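PDB 6NWZ: carbohydrate deacetylase Agd3 from Neosartorya fumigata, which probably removes acetyl groups from the exopolysaccharide galactosaminogalactan and is required for fungal biofilm formation. Local coordinates for residues Ile263-Gly268 and Thr506-Ile511. Sequence-based numbering, arbitrary orientation.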
loop_
_atom_site.group_PDB
_atom_site.type_symbol
_atom_site.label_atom_id
_atom_site.label_comp_id
_atom_site.label_asym_id
_atom_site.label_seq_id
_atom_site.Cartn_x
_atom_site.Cartn_y
_atom_site.Cartn_z
ATOM N N ILE A 263 -28.363 -8.020 6.448
ATOM C CA ILE A 263 -27.857 -6.862 7.175
ATOM C C ILE A 263 -27.709 -7.205 8.653
ATOM O O ILE A 263 -28.441 -8.040 9.200
ATOM C CB ILE A 263 -28.794 -5.659 6.943
ATOM C CG1 ILE A 263 -28.852 -5.345 5.444
ATOM C CG2 ILE A 263 -28.353 -4.438 7.745
ATOM C CD1 ILE A 263 -27.477 -5.178 4.798
ATOM N N TYR A 264 -26.743 -6.560 9.311
ATOM C CA TYR A 264 -26.360 -6.916 10.674
ATOM C C TYR A 264 -27.221 -6.233 11.738
ATOM O O TYR A 264 -27.792 -6.910 12.599
ATOM C CB TYR A 264 -24.880 -6.589 10.900
ATOM C CG TYR A 264 -24.428 -6.812 12.323
ATOM C CD1 TYR A 264 -24.114 -8.086 12.777
ATOM C CD2 TYR A 264 -24.322 -5.751 13.216
ATOM C CE1 TYR A 264 -23.703 -8.296 14.077
ATOM C CE2 TYR A 264 -23.912 -5.952 14.520
ATOM C CZ TYR A 264 -23.604 -7.228 14.944
ATOM O OH TYR A 264 -23.192 -7.443 16.239
ATOM N N TYR A 265 -27.310 -4.886 11.711
ATOM C CA TYR A 265 -27.934 -4.196 12.841
ATOM C C TYR A 265 -29.445 -4.387 12.859
ATOM O O TYR A 265 -29.961 -4.985 13.820
ATOM C CB TYR A 265 -27.528 -2.720 12.868
ATOM C CG TYR A 265 -28.249 -1.957 13.962
ATOM C CD1 TYR A 265 -28.070 -2.288 15.300
ATOM C CD2 TYR A 265 -29.124 -0.922 13.657
ATOM C CE1 TYR A 265 -28.733 -1.607 16.304
ATOM C CE2 TYR A 265 -29.793 -0.232 14.655
ATOM C CZ TYR A 265 -29.591 -0.581 15.978
ATOM O OH TYR A 265 -30.239 0.081 16.995
ATOM N N PRO A 266 -30.219 -3.924 11.860
ATOM C CA PRO A 266 -31.637 -4.298 11.859
ATOM C C PRO A 266 -31.761 -5.766 11.491
ATOM O O PRO A 266 -31.977 -6.104 10.323
ATOM C CB PRO A 266 -32.261 -3.372 10.803
ATOM C CG PRO A 266 -31.194 -2.353 10.473
ATOM C CD PRO A 266 -29.904 -3.078 10.695
ATOM N N ASN A 267 -31.592 -6.640 12.483
ATOM C CA ASN A 267 -31.521 -8.073 12.225
ATOM C C ASN A 267 -32.767 -8.558 11.496
ATOM O O ASN A 267 -33.878 -8.074 11.736
ATOM C CB ASN A 267 -31.350 -8.838 13.540
ATOM C CG ASN A 267 -31.116 -10.323 13.322
ATOM O OD1 ASN A 267 -30.543 -10.727 12.310
ATOM N ND2 ASN A 267 -31.566 -11.142 14.268
ATOM N N GLY A 268 -32.572 -9.519 10.593
ATOM C CA GLY A 268 -33.648 -10.047 9.783
ATOM C C GLY A 268 -33.930 -9.277 8.512
ATOM O O GLY A 268 -34.809 -9.688 7.741
ATOM N N THR A 506 -22.484 -0.354 10.722
ATOM C CA THR A 506 -21.044 -0.553 10.894
ATOM C C THR A 506 -20.595 -0.172 12.296
ATOM O O THR A 506 -19.805 -0.892 12.920
ATOM C CB THR A 506 -20.248 0.249 9.860
ATOM O OG1 THR A 506 -20.901 1.498 9.600
ATOM C CG2 THR A 506 -20.087 -0.536 8.573
ATOM N N VAL A 507 -21.082 0.958 12.808
ATOM C CA VAL A 507 -20.697 1.383 14.148
ATOM C C VAL A 507 -21.110 0.338 15.175
ATOM O O VAL A 507 -20.351 0.018 16.097
ATOM C CB VAL A 507 -21.296 2.768 14.463
ATOM C CG1 VAL A 507 -21.040 3.146 15.908
ATOM C CG2 VAL A 507 -20.699 3.815 13.538
ATOM N N GLN A 508 -22.304 -0.235 15.012
ATOM C CA GLN A 508 -22.778 -1.243 15.955
ATOM C C GLN A 508 -21.900 -2.490 15.923
ATOM O O GLN A 508 -21.455 -2.977 16.968
ATOM C CB GLN A 508 -24.230 -1.600 15.649
ATOM C CG GLN A 508 -24.893 -2.352 16.768
ATOM C CD GLN A 508 -24.847 -1.576 18.062
ATOM O OE1 GLN A 508 -25.104 -0.372 18.085
ATOM N NE2 GLN A 508 -24.499 -2.255 19.147
ATOM N N GLU A 509 -21.643 -3.025 14.727
ATOM C CA GLU A 509 -20.795 -4.207 14.616
ATOM C C GLU A 509 -19.371 -3.918 15.074
ATOM O O GLU A 509 -18.720 -4.791 15.661
ATOM C CB GLU A 509 -20.803 -4.714 13.174
ATOM C CG GLU A 509 -20.377 -6.158 13.020
ATOM C CD GLU A 509 -20.658 -6.690 11.634
ATOM O OE1 GLU A 509 -21.037 -5.885 10.760
ATOM O OE2 GLU A 509 -20.510 -7.910 11.418
ATOM N N TRP A 510 -18.876 -2.708 14.816
ATOM C CA TRP A 510 -17.566 -2.312 15.320
ATOM C C TRP A 510 -17.553 -2.283 16.843
ATOM O O TRP A 510 -16.575 -2.702 17.472
ATOM C CB TRP A 510 -17.194 -0.948 14.739
ATOM C CG TRP A 510 -15.919 -0.341 15.236
ATOM C CD1 TRP A 510 -14.687 -0.931 15.294
ATOM C CD2 TRP A 510 -15.743 1.001 15.696
ATOM N NE1 TRP A 510 -13.758 -0.038 15.785
ATOM C CE2 TRP A 510 -14.383 1.156 16.034
ATOM C CE3 TRP A 510 -16.607 2.088 15.862
ATOM C CZ2 TRP A 510 -13.871 2.348 16.534
ATOM C CZ3 TRP A 510 -16.097 3.270 16.355
ATOM C CH2 TRP A 510 -14.743 3.392 16.686
ATOM N N ILE A 511 -18.633 -1.794 17.451
ATOM C CA ILE A 511 -18.721 -1.765 18.907
ATOM C C ILE A 511 -18.816 -3.177 19.466
ATOM O O ILE A 511 -18.155 -3.513 20.456
ATOM C CB ILE A 511 -19.920 -0.904 19.345
ATOM C CG1 ILE A 511 -19.641 0.579 19.097
ATOM C CG2 ILE A 511 -20.254 -1.158 20.804
ATOM C CD1 ILE A 511 -20.855 1.461 19.301
#
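E509 lies along one face of the Y264 phenol ring, a worked example of how an acidic side chain can pack on an aromatic face through its aliphatic carbons. Its CB sits over the CD2-CE2 side of the ring, 3.6 Å from Y264 CE2. Next comes CG, placed almost over the ring centre: it is 3.8 Å from the centroid and only 8° off the normal, a CH-pi contact. Beyond CG the chain is extended and runs back across the face toward the tyrosine's own root, bringing E509 CD to 3.8 Å from Y264 CG. The carboxylate lies flat on the ring, the two planes 2° apart, with OE1 near Y264 CG and CB, and OE2 3.9 Å from Y264 CD1. Both segments belong to the deacetylase domain; here the loop between strands 261-262 and 270-271, which holds an inverse gamma turn centred on P266, docks against helix 503-513. Y264 reaches the helix with CG anti to its backbone nitrogen (chi1 175°), and its hydroxyl is hydrogen-bonded to D512, one turn beyond Q508, so the ring is held at its tip as well as over its face. On the more exposed flank, Q508 sets its CG 3.5 Å from Y265 CD1, with amide and ring planes moderately tilted, while its NE2 makes a weak hydrogen bond to D512.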